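PDB 3HNM: putative chitobiase from Bacteroides thetaiotaomicron, which is of unknown function but, as a fragment of a putative chitobiase with an F5/8 type C domain, probably binds carbohydrate. Local coordinates for residues F78-A83 with V127-P132; P64-F69 with Y138-I143; A94-A99 with Y147-G152; W53-D58 with L153-G158. All coordinates share one frame; numbering follows the deposited sequence.

The four contacts sample a jelly-roll beta sandwich. Contact 1 belongs to its four-stranded sheet and contact 2 to the facing five-stranded one; they meet in the core, where Phe80 and Phe82 pack on Phe141. Contact 2 is buried, with six backbone bonds over aromatic and aliphatic residues, while contact 1, partly buried, adds a salt bridge on its outer side. Contact 4, also buried, lies in the same sheet as contact 1 and reaches the magnesium site through Gly158. Contact 3, partly buried and farthest from the chain's centre, joins the short strand 97-98 and the turn before it to a loop. It adjoins contact 4; in contact 3 a lysine's aliphatic chain crosses a ring, in contact 4 a guanidinium stacks flat on one.

Contact 1 of 4, residues F78-A83 with V127-P132; sequences FRFGFA and VNMDVP
Residues 79-83 and 127-132 run antiparallel at 169°; Phe80 with Met129 and Phe82 with Val127 are antiparallel hydrogen-bonded pairs, and a further bond runs from Val131 N to Phe78 O. Phe80, Phe82, Val127 and Met129 share the inner face of the sheet. Val127 lies alongside Phe82 and sets its CB over the ring face, 3.9 Å from the centroid, a CH-pi contact that CG1 and CG2 widen toward the rim. Met129, a selenomethionine, bends at its last torsion (chi3 85°), which carries CE to the edge of the Phe80 ring, in its plane and 3.4 Å from CD1. Its SE stays obliquely beside that ring, 5.2 Å from the centroid, in a Met-aromatic contact. A leucine in place of Phe82 has no flat ring, and would probably leave Val127 without its CH-pi partner and a gap beside Phe141 and Trp117. On the other face Arg79 and Asp130 point the same way, and Arg79 NE forms a salt bridge with Asp130 OD1 at 3.1 Å; the guanidinium meets that oxygen obliquely and also takes part in a cation-pi contact with Trp163. Strand 127-136 edges the four-stranded sheet, strand 74-83 lies between strand 127-136 and strand 156-166, and the inner rings of Phe80 and Phe82 reach across the sandwich to Phe141 on strand 138-146.

Contact 2 of 4, residues P64-F69 with Y138-I143; sequences PYYFVF and YIRFVI
Tyr65 to Phe69 pair with Ile143 to Ile139 as neighbouring antiparallel strands in the five-stranded sheet of a jelly-roll sandwich, the fold of F5/8 type C domains. Six backbone hydrogen bonds come first: Tyr65 with Ile143, Phe67 with Phe141 and Phe69 with Ile139 each exchange two. The apolar contacts on the inner face follow. Phe67 and Phe141 lie side by side, and Phe67 CD2 approaches the edge of the Phe141 ring, 4.1 Å from its CD2. Phe69 receives Phe141 CB at its ring edge, 3.8 Å from CE2, while Ile139 CG2 comes to the same ring near its plane, 4.0 Å from Phe69 CD2. These residues fill the core, where Phe141 stacks on Trp117 and Phe67 meets Trp53 edge-to-face. The opposite face is mixed in character. Tyr66 CB rests 3.5 Å from Val142 CG2, and the Tyr66 hydroxyl is hydrogen-bonded to Asp22. The charged end of Arg140 bridges to Glu103 and engages Trp111 by cation-pi. Its aliphatic part stays with the neighbouring strand, where bends at chi2 (138°) and chi3 (89°) lay Arg140 CD alongside Val68, 3.7 Å from Val68 CG2.

Contact 3 of 4, residues A94-A99 with Y147-G152; sequences AGTSKA and YPTYDG
Lys98 and Tyr147 cross at about a right angle, the aliphatic chain of the lysine drawn over one face of the phenol ring. Lys98 CD sits above the ring centre, 3.3 Å from the Tyr147 centroid and 13° off the normal, a CH-pi contact. CB and CG lie near the CE2 side, and CE passes on beyond CE1. The lysine can follow the ring this way because it stays extended from chi1 (177°) through chi3; the turn at its last torsion then takes NZ to a salt bridge with Asp145. Lys98 NZ is 5.7 Å from the Tyr147 centroid, so any cation-pi attraction is weak at most. The ring edge faces the backbone of 96-97, with Thr96 O and Ser97 O near its plane, and Tyr147 OH is hydrogen-bonded to Ser119 O. Tyr147 N binds the same Thr96 O at 2.7 Å, a nearly straight bond of 170°, which fixes the start of the loop against this backbone. A serine at Tyr147 would probably leave the Lys98 chain without the surface it lies on and Ser119 O without its hydroxyl partner. Farther along, Thr96 and Thr149 cross at about a right angle, Thr96 CG2 coming 3.8 Å from Thr149 OG1, while the Thr96 hydroxyl is hydrogen-bonded to Arg154 O. Lys98 and Ala99 both face Asp145 in a classic beta bulge, which joins 97-99 to the end of strand 138-146; from there the loop 147-152 leads on toward strand 156-166, with Ile122 packed against both Thr96 and Tyr147.

Contact 4 of 4, residues W53-D58 with L153-G158; sequences WLCRWD and LRVSLG
Trp53, Val155 and Leu157 make the apolar centre here, at one end of the jelly-roll sandwich, where the short strand 53-54 edges the four-stranded sheet. Trp53 has its CG anti to the backbone N (chi1 159°), which lays the benzene part of the indole across the other segment. Trp53 CE3 lies 3.5 Å from Leu157 CB, and Val155 CG2 comes to the ring edge, in plane, 3.7 Å from Trp53 CZ3. Val155 CG1 turns to Cys55 instead, 4.0 Å from SG, and the cluster also packs against Tyr65 and Phe67 of the opposing sheet. Outward from it, Trp53 and Leu157 form an antiparallel hydrogen-bonded pair and Cys55 N binds Val155 O; Val155 N reaches Cys55 SG at 3.5 Å, a weak bond. Gly158, just past the pairing, belongs to the magnesium site with Ser43, Asp46, Asn48 and Thr51. At the polar edge the guanidinium of Arg154 lies flat on the Trp57 indole, planes 4° apart. Arg154 CZ lies over the five-membered ring of Trp57, 3.3 Å from its centroid, in a cation-pi contact, while Arg154 CD covers the six-membered ring by CH-pi. Asp151 forms a salt bridge with Arg154 NE, which probably helps to hold the group flat. Arg154 NH1 then donates within the guanidinium plane to a lone pair of Trp57 O at 3.0 Å.

Contact 1 of 4, residues F78-A83 with V127-P132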
# COMPACT_ATOMS: atom_id res chain seq x y z
N PHE A 78 12.58 4.94 -7.08
CA PHE A 78 12.74 4.55 -8.48
C PHE A 78 11.49 3.80 -8.88
O PHE A 78 10.96 4.00 -9.97
CB PHE A 78 13.94 3.61 -8.68
CG PHE A 78 15.21 4.11 -8.09
CD1 PHE A 78 15.60 5.44 -8.27
CD2 PHE A 78 16.03 3.25 -7.37
CE1 PHE A 78 16.80 5.92 -7.73
CE2 PHE A 78 17.23 3.71 -6.81
CZ PHE A 78 17.62 5.05 -6.99
N ARG A 79 11.02 2.92 -8.00
CA ARG A 79 9.82 2.14 -8.25
C ARG A 79 8.95 2.08 -7.00
O ARG A 79 9.36 2.52 -5.93
CB ARG A 79 10.15 0.71 -8.68
CG ARG A 79 10.84 0.60 -10.03
CD ARG A 79 10.72 -0.81 -10.59
NE ARG A 79 11.92 -1.22 -11.31
CZ ARG A 79 13.09 -1.48 -10.73
NH1 ARG A 79 13.22 -1.37 -9.41
NH2 ARG A 79 14.13 -1.85 -11.47
N PHE A 80 7.75 1.54 -7.18
CA PHE A 80 6.77 1.37 -6.11
C PHE A 80 5.78 0.30 -6.55
O PHE A 80 5.50 0.15 -7.74
CB PHE A 80 6.02 2.69 -5.86
CG PHE A 80 4.88 2.58 -4.89
CD1 PHE A 80 3.65 2.06 -5.28
CD2 PHE A 80 5.05 2.97 -3.56
CE1 PHE A 80 2.62 1.92 -4.37
CE2 PHE A 80 4.01 2.83 -2.65
CZ PHE A 80 2.80 2.30 -3.05
N GLY A 81 5.27 -0.47 -5.60
CA GLY A 81 4.32 -1.50 -5.96
C GLY A 81 3.70 -2.11 -4.72
O GLY A 81 4.02 -1.71 -3.61
N PHE A 82 2.81 -3.06 -4.91
CA PHE A 82 2.16 -3.72 -3.78
C PHE A 82 1.92 -5.18 -4.12
O PHE A 82 2.23 -5.62 -5.23
CB PHE A 82 0.84 -3.01 -3.45
CG PHE A 82 -0.10 -2.87 -4.63
CD1 PHE A 82 -0.94 -3.92 -5.00
CD2 PHE A 82 -0.12 -1.70 -5.39
CE1 PHE A 82 -1.79 -3.80 -6.09
CE2 PHE A 82 -0.97 -1.57 -6.49
CZ PHE A 82 -1.81 -2.62 -6.84
N ALA A 83 1.39 -5.93 -3.17
CA ALA A 83 1.11 -7.34 -3.40
C ALA A 83 -0.17 -7.81 -2.70
O ALA A 83 -0.25 -7.83 -1.47
CB ALA A 83 2.29 -8.18 -2.94
N VAL A 127 2.16 -6.04 -8.13
CA VAL A 127 1.90 -4.96 -9.08
C VAL A 127 2.88 -3.84 -8.77
O VAL A 127 2.68 -3.07 -7.84
CB VAL A 127 0.48 -4.40 -8.98
CG1 VAL A 127 0.36 -3.15 -9.83
CG2 VAL A 127 -0.52 -5.44 -9.44
N ASN A 128 3.95 -3.78 -9.56
CA ASN A 128 5.00 -2.77 -9.41
C ASN A 128 4.91 -1.80 -10.59
O ASN A 128 4.40 -2.15 -11.66
CB ASN A 128 6.37 -3.44 -9.38
CG ASN A 128 6.57 -4.33 -8.17
OD1 ASN A 128 7.54 -5.09 -8.11
ND2 ASN A 128 5.67 -4.25 -7.20
N MSE A 129 5.40 -0.59 -10.40
CA MSE A 129 5.34 0.42 -11.44
C MSE A 129 6.60 1.30 -11.43
O MSE A 129 7.15 1.60 -10.37
CB MSE A 129 4.13 1.30 -11.19
CG MSE A 129 4.25 2.06 -9.86
SE MSE A 129 2.55 2.55 -9.06
CE MSE A 129 2.24 0.89 -8.15
N ASP A 130 7.06 1.70 -12.61
CA ASP A 130 8.23 2.56 -12.66
C ASP A 130 7.78 3.99 -12.36
O ASP A 130 6.99 4.58 -13.09
CB ASP A 130 8.92 2.47 -14.02
CG ASP A 130 9.84 1.26 -14.14
OD1 ASP A 130 10.38 0.83 -13.09
OD2 ASP A 130 10.03 0.74 -15.27
N VAL A 131 8.30 4.53 -11.26
CA VAL A 131 7.97 5.88 -10.80
C VAL A 131 9.10 6.88 -11.06
O VAL A 131 10.25 6.65 -10.69
CB VAL A 131 7.66 5.83 -9.27
CG1 VAL A 131 8.36 6.97 -8.52
CG2 VAL A 131 6.17 5.90 -9.07
N PRO A 132 8.77 8.03 -11.69
CA PRO A 132 9.76 9.08 -12.00
C PRO A 132 10.70 9.41 -10.85
O PRO A 132 10.25 9.77 -9.76
CB PRO A 132 8.88 10.27 -12.37
CG PRO A 132 7.70 9.64 -13.00
CD PRO A 132 7.42 8.47 -12.07

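Contact 2 of 4, residues P64-F69 with Y138-I143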
# COMPACT_ATOMS: atom_id res chain seq x y z
N PRO A 64 -12.36 6.64 -2.51
CA PRO A 64 -11.06 5.99 -2.39
C PRO A 64 -10.50 5.84 -0.99
O PRO A 64 -10.80 6.62 -0.08
CB PRO A 64 -10.18 6.89 -3.21
CG PRO A 64 -10.65 8.22 -2.71
CD PRO A 64 -12.17 8.08 -2.73
N TYR A 65 -9.65 4.83 -0.87
CA TYR A 65 -8.95 4.48 0.36
C TYR A 65 -7.51 4.91 0.16
O TYR A 65 -6.94 4.64 -0.90
CB TYR A 65 -8.99 2.98 0.55
CG TYR A 65 -10.37 2.39 0.59
CD1 TYR A 65 -11.45 3.14 1.06
CD2 TYR A 65 -10.58 1.04 0.31
CE1 TYR A 65 -12.68 2.56 1.26
CE2 TYR A 65 -11.82 0.45 0.52
CZ TYR A 65 -12.86 1.21 1.00
OH TYR A 65 -14.06 0.62 1.30
N TYR A 66 -6.91 5.55 1.15
CA TYR A 66 -5.54 6.00 1.00
C TYR A 66 -4.73 5.73 2.25
O TYR A 66 -5.27 5.50 3.32
CB TYR A 66 -5.52 7.48 0.70
CG TYR A 66 -5.76 8.33 1.90
CD1 TYR A 66 -4.73 8.67 2.75
CD2 TYR A 66 -7.03 8.80 2.19
CE1 TYR A 66 -4.95 9.47 3.87
CE2 TYR A 66 -7.27 9.60 3.30
CZ TYR A 66 -6.22 9.93 4.14
OH TYR A 66 -6.45 10.74 5.23
N PHE A 67 -3.41 5.77 2.10
CA PHE A 67 -2.53 5.50 3.21
C PHE A 67 -1.34 6.41 3.05
O PHE A 67 -0.95 6.71 1.94
CB PHE A 67 -2.05 4.07 3.13
CG PHE A 67 -3.14 3.07 3.15
CD1 PHE A 67 -3.62 2.59 4.36
CD2 PHE A 67 -3.62 2.52 1.97
CE1 PHE A 67 -4.57 1.58 4.39
CE2 PHE A 67 -4.57 1.50 1.98
CZ PHE A 67 -5.04 1.02 3.20
N VAL A 68 -0.75 6.83 4.16
CA VAL A 68 0.40 7.71 4.11
C VAL A 68 1.54 7.07 4.89
O VAL A 68 1.60 7.17 6.11
CB VAL A 68 0.07 9.07 4.73
CG1 VAL A 68 1.24 10.02 4.56
CG2 VAL A 68 -1.20 9.63 4.09
N PHE A 69 2.45 6.42 4.18
CA PHE A 69 3.57 5.75 4.82
C PHE A 69 4.71 6.69 5.14
O PHE A 69 5.10 7.49 4.31
CB PHE A 69 4.08 4.66 3.90
CG PHE A 69 3.00 3.74 3.44
CD1 PHE A 69 2.43 2.83 4.32
CD2 PHE A 69 2.55 3.79 2.13
CE1 PHE A 69 1.42 1.98 3.89
CE2 PHE A 69 1.54 2.94 1.69
CZ PHE A 69 0.98 2.03 2.57
N TYR A 138 7.70 10.71 2.64
CA TYR A 138 6.36 10.14 2.82
C TYR A 138 5.76 9.66 1.50
O TYR A 138 5.98 10.26 0.46
CB TYR A 138 5.45 11.19 3.41
CG TYR A 138 6.01 11.81 4.66
CD1 TYR A 138 5.82 11.22 5.90
CD2 TYR A 138 6.72 13.00 4.60
CE1 TYR A 138 6.32 11.80 7.05
CE2 TYR A 138 7.23 13.59 5.74
CZ TYR A 138 7.02 12.99 6.97
OH TYR A 138 7.50 13.60 8.10
N ILE A 139 5.00 8.58 1.55
CA ILE A 139 4.36 8.04 0.36
C ILE A 139 2.87 8.03 0.61
O ILE A 139 2.42 7.92 1.75
CB ILE A 139 4.80 6.61 0.08
CG1 ILE A 139 6.26 6.58 -0.35
CG2 ILE A 139 3.87 5.98 -0.96
CD1 ILE A 139 6.86 5.18 -0.51
N ARG A 140 2.09 8.16 -0.46
CA ARG A 140 0.66 8.15 -0.31
C ARG A 140 0.06 7.24 -1.36
O ARG A 140 0.06 7.55 -2.54
CB ARG A 140 0.11 9.57 -0.45
CG ARG A 140 -1.36 9.64 -0.22
CD ARG A 140 -1.70 10.83 0.61
NE ARG A 140 -1.94 12.01 -0.20
CZ ARG A 140 -2.00 13.24 0.30
NH1 ARG A 140 -1.85 13.46 1.60
NH2 ARG A 140 -2.22 14.25 -0.52
N PHE A 141 -0.43 6.09 -0.91
CA PHE A 141 -1.02 5.11 -1.80
C PHE A 141 -2.54 5.36 -1.80
O PHE A 141 -3.10 5.74 -0.77
CB PHE A 141 -0.65 3.71 -1.30
CG PHE A 141 -1.09 2.62 -2.19
CD1 PHE A 141 -0.75 2.61 -3.53
CD2 PHE A 141 -1.91 1.61 -1.70
CE1 PHE A 141 -1.23 1.62 -4.39
CE2 PHE A 141 -2.40 0.62 -2.54
CZ PHE A 141 -2.06 0.62 -3.88
N VAL A 142 -3.19 5.18 -2.94
CA VAL A 142 -4.63 5.44 -3.03
C VAL A 142 -5.35 4.44 -3.94
O VAL A 142 -4.99 4.29 -5.10
CB VAL A 142 -4.91 6.89 -3.55
CG1 VAL A 142 -6.39 7.11 -3.72
CG2 VAL A 142 -4.32 7.93 -2.59
N ILE A 143 -6.36 3.75 -3.40
CA ILE A 143 -7.14 2.79 -4.18
C ILE A 143 -8.33 3.59 -4.68
O ILE A 143 -9.04 4.20 -3.87
CB ILE A 143 -7.71 1.61 -3.33
CG1 ILE A 143 -6.65 1.06 -2.37
CG2 ILE A 143 -8.25 0.52 -4.25
CD1 ILE A 143 -5.70 0.10 -2.97

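Contact 3 of 4, residues A94-A99 with Y147-G152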
# COMPACT_ATOMS: atom_id res chain seq x y z
N ALA A 94 -10.43 -11.05 -1.17
CA ALA A 94 -10.72 -9.63 -0.97
C ALA A 94 -9.78 -8.68 -1.69
O ALA A 94 -10.12 -7.52 -1.89
CB ALA A 94 -10.73 -9.33 0.52
N GLY A 95 -8.60 -9.16 -2.08
CA GLY A 95 -7.64 -8.32 -2.78
C GLY A 95 -8.22 -7.99 -4.14
O GLY A 95 -8.05 -8.74 -5.10
N THR A 96 -8.91 -6.87 -4.23
CA THR A 96 -9.56 -6.49 -5.47
C THR A 96 -9.14 -5.15 -6.03
O THR A 96 -9.85 -4.55 -6.84
CB THR A 96 -11.10 -6.53 -5.28
OG1 THR A 96 -11.45 -5.84 -4.07
CG2 THR A 96 -11.59 -7.98 -5.19
N SER A 97 -7.97 -4.67 -5.61
CA SER A 97 -7.47 -3.38 -6.10
C SER A 97 -7.44 -3.43 -7.62
O SER A 97 -6.85 -4.33 -8.21
CB SER A 97 -6.06 -3.14 -5.55
OG SER A 97 -6.03 -3.28 -4.14
N LYS A 98 -8.08 -2.44 -8.25
CA LYS A 98 -8.17 -2.38 -9.70
C LYS A 98 -7.52 -1.16 -10.35
O LYS A 98 -6.94 -1.27 -11.43
CB LYS A 98 -9.64 -2.46 -10.11
CG LYS A 98 -9.88 -2.33 -11.58
CD LYS A 98 -11.19 -2.94 -11.94
CE LYS A 98 -11.72 -2.41 -13.26
NZ LYS A 98 -12.15 -0.99 -13.08
N ALA A 99 -7.62 -0.01 -9.72
CA ALA A 99 -7.03 1.20 -10.27
C ALA A 99 -6.71 2.14 -9.13
O ALA A 99 -7.26 2.02 -8.03
CB ALA A 99 -7.99 1.86 -11.26
N TYR A 147 -12.32 -4.29 -7.86
CA TYR A 147 -13.03 -5.32 -8.62
C TYR A 147 -14.14 -5.79 -7.70
O TYR A 147 -13.91 -6.05 -6.53
CB TYR A 147 -12.12 -6.50 -8.93
CG TYR A 147 -11.25 -6.29 -10.14
CD1 TYR A 147 -11.77 -6.41 -11.42
CD2 TYR A 147 -9.92 -5.94 -9.99
CE1 TYR A 147 -10.97 -6.18 -12.54
CE2 TYR A 147 -9.11 -5.70 -11.09
CZ TYR A 147 -9.64 -5.83 -12.36
OH TYR A 147 -8.83 -5.58 -13.44
N PRO A 148 -15.36 -5.90 -8.23
CA PRO A 148 -16.53 -6.34 -7.47
C PRO A 148 -16.35 -7.75 -6.95
O PRO A 148 -15.58 -8.52 -7.52
CB PRO A 148 -17.65 -6.25 -8.49
CG PRO A 148 -16.94 -6.66 -9.74
CD PRO A 148 -15.67 -5.84 -9.67
N THR A 149 -17.05 -8.10 -5.87
CA THR A 149 -16.97 -9.43 -5.27
C THR A 149 -18.35 -10.09 -5.13
O THR A 149 -19.37 -9.47 -5.43
CB THR A 149 -16.36 -9.35 -3.87
OG1 THR A 149 -15.16 -8.58 -3.91
CG2 THR A 149 -16.05 -10.72 -3.38
N TYR A 150 -18.39 -11.33 -4.67
CA TYR A 150 -19.68 -11.99 -4.49
C TYR A 150 -20.41 -11.21 -3.40
O TYR A 150 -21.63 -11.22 -3.32
CB TYR A 150 -19.53 -13.46 -4.06
CG TYR A 150 -18.86 -13.66 -2.73
CD1 TYR A 150 -19.57 -13.58 -1.54
CD2 TYR A 150 -17.48 -13.90 -2.66
CE1 TYR A 150 -18.93 -13.72 -0.31
CE2 TYR A 150 -16.83 -14.03 -1.44
CZ TYR A 150 -17.56 -13.94 -0.27
OH TYR A 150 -16.90 -14.07 0.94
N ASP A 151 -19.64 -10.54 -2.55
CA ASP A 151 -20.23 -9.78 -1.48
C ASP A 151 -19.99 -8.29 -1.66
O ASP A 151 -19.63 -7.58 -0.73
CB ASP A 151 -19.67 -10.24 -0.13
CG ASP A 151 -20.33 -9.56 1.02
OD1 ASP A 151 -21.58 -9.41 0.95
OD2 ASP A 151 -19.61 -9.21 1.99
N GLY A 152 -20.21 -7.82 -2.89
CA GLY A 152 -20.04 -6.42 -3.19
C GLY A 152 -18.62 -5.93 -2.96
O GLY A 152 -17.69 -6.72 -2.86

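Contact 4 of 4, residues W53-D58 with L153-G158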
# COMPACT_ATOMS: atom_id res chain seq x y z
N TRP A 53 -4.27 -6.60 5.31
CA TRP A 53 -4.97 -5.41 5.79
C TRP A 53 -6.41 -5.56 5.30
O TRP A 53 -6.64 -5.96 4.16
CB TRP A 53 -4.38 -4.14 5.18
CG TRP A 53 -5.34 -2.97 5.20
CD1 TRP A 53 -5.58 -2.11 6.25
CD2 TRP A 53 -6.25 -2.60 4.16
NE1 TRP A 53 -6.57 -1.22 5.92
CE2 TRP A 53 -7.01 -1.50 4.64
CE3 TRP A 53 -6.50 -3.08 2.87
CZ2 TRP A 53 -8.00 -0.88 3.87
CZ3 TRP A 53 -7.49 -2.47 2.10
CH2 TRP A 53 -8.23 -1.38 2.60
N LEU A 54 -7.37 -5.24 6.16
CA LEU A 54 -8.77 -5.36 5.78
C LEU A 54 -9.47 -4.01 5.88
O LEU A 54 -9.26 -3.25 6.83
CB LEU A 54 -9.46 -6.39 6.66
CG LEU A 54 -10.71 -7.01 6.05
CD1 LEU A 54 -10.31 -7.74 4.77
CD2 LEU A 54 -11.37 -7.98 7.04
N CYS A 55 -10.29 -3.70 4.88
CA CYS A 55 -11.04 -2.45 4.85
C CYS A 55 -12.11 -2.50 5.94
O CYS A 55 -12.22 -3.50 6.64
CB CYS A 55 -11.73 -2.32 3.50
SG CYS A 55 -12.79 -3.72 3.19
N ARG A 56 -12.90 -1.44 6.10
CA ARG A 56 -13.95 -1.43 7.10
C ARG A 56 -14.96 -2.47 6.63
O ARG A 56 -15.39 -2.44 5.47
CB ARG A 56 -14.62 -0.08 7.19
CG ARG A 56 -14.88 0.33 8.61
CD ARG A 56 -15.92 1.40 8.69
NE ARG A 56 -16.43 1.50 10.05
CZ ARG A 56 -17.55 2.11 10.39
NH1 ARG A 56 -18.29 2.70 9.45
NH2 ARG A 56 -17.94 2.14 11.65
N TRP A 57 -15.33 -3.39 7.51
CA TRP A 57 -16.23 -4.45 7.10
C TRP A 57 -17.66 -4.33 7.58
O TRP A 57 -18.58 -4.80 6.90
CB TRP A 57 -15.62 -5.79 7.53
CG TRP A 57 -16.01 -6.94 6.66
CD1 TRP A 57 -17.14 -7.69 6.76
CD2 TRP A 57 -15.29 -7.44 5.53
NE1 TRP A 57 -17.17 -8.64 5.77
CE2 TRP A 57 -16.05 -8.51 5.00
CE3 TRP A 57 -14.08 -7.10 4.91
CZ2 TRP A 57 -15.63 -9.25 3.88
CZ3 TRP A 57 -13.67 -7.83 3.80
CH2 TRP A 57 -14.45 -8.89 3.29
N ASP A 58 -17.85 -3.71 8.73
CA ASP A 58 -19.20 -3.58 9.28
C ASP A 58 -20.01 -2.58 8.47
O ASP A 58 -21.24 -2.62 8.45
CB ASP A 58 -19.15 -3.14 10.75
CG ASP A 58 -18.39 -4.12 11.65
OD1 ASP A 58 -18.32 -5.33 11.32
OD2 ASP A 58 -17.88 -3.68 12.71
N LEU A 153 -18.49 -4.61 -2.87
CA LEU A 153 -17.21 -3.93 -2.65
C LEU A 153 -16.48 -4.33 -1.36
O LEU A 153 -16.76 -3.79 -0.28
CB LEU A 153 -17.42 -2.41 -2.65
CG LEU A 153 -16.25 -1.48 -2.34
CD1 LEU A 153 -15.62 -1.06 -3.64
CD2 LEU A 153 -16.74 -0.26 -1.58
N ARG A 154 -15.55 -5.26 -1.47
CA ARG A 154 -14.74 -5.71 -0.33
C ARG A 154 -13.31 -5.53 -0.80
O ARG A 154 -13.05 -5.56 -2.00
CB ARG A 154 -14.99 -7.19 -0.02
CG ARG A 154 -16.35 -7.49 0.54
CD ARG A 154 -16.54 -6.78 1.85
NE ARG A 154 -17.81 -7.12 2.49
CZ ARG A 154 -18.25 -6.53 3.59
NH1 ARG A 154 -17.52 -5.57 4.16
NH2 ARG A 154 -19.40 -6.88 4.12
N VAL A 155 -12.38 -5.33 0.11
CA VAL A 155 -11.00 -5.19 -0.33
C VAL A 155 -9.98 -5.38 0.78
O VAL A 155 -10.15 -4.86 1.89
CB VAL A 155 -10.80 -3.82 -1.12
CG1 VAL A 155 -11.77 -2.78 -0.61
CG2 VAL A 155 -9.37 -3.32 -1.00
N SER A 156 -8.97 -6.20 0.49
CA SER A 156 -7.90 -6.45 1.43
C SER A 156 -6.58 -6.34 0.68
O SER A 156 -6.50 -6.68 -0.51
CB SER A 156 -8.04 -7.83 2.09
OG SER A 156 -8.04 -8.87 1.14
N LEU A 157 -5.55 -5.84 1.36
CA LEU A 157 -4.23 -5.64 0.77
C LEU A 157 -3.15 -6.44 1.47
O LEU A 157 -3.10 -6.51 2.70
CB LEU A 157 -3.86 -4.16 0.85
CG LEU A 157 -2.72 -3.79 -0.09
CD1 LEU A 157 -3.19 -4.02 -1.53
CD2 LEU A 157 -2.32 -2.34 0.11
N GLY A 158 -2.26 -7.04 0.68
CA GLY A 158 -1.18 -7.82 1.26
C GLY A 158 -0.04 -6.95 1.77
O GLY A 158 0.26 -6.96 2.97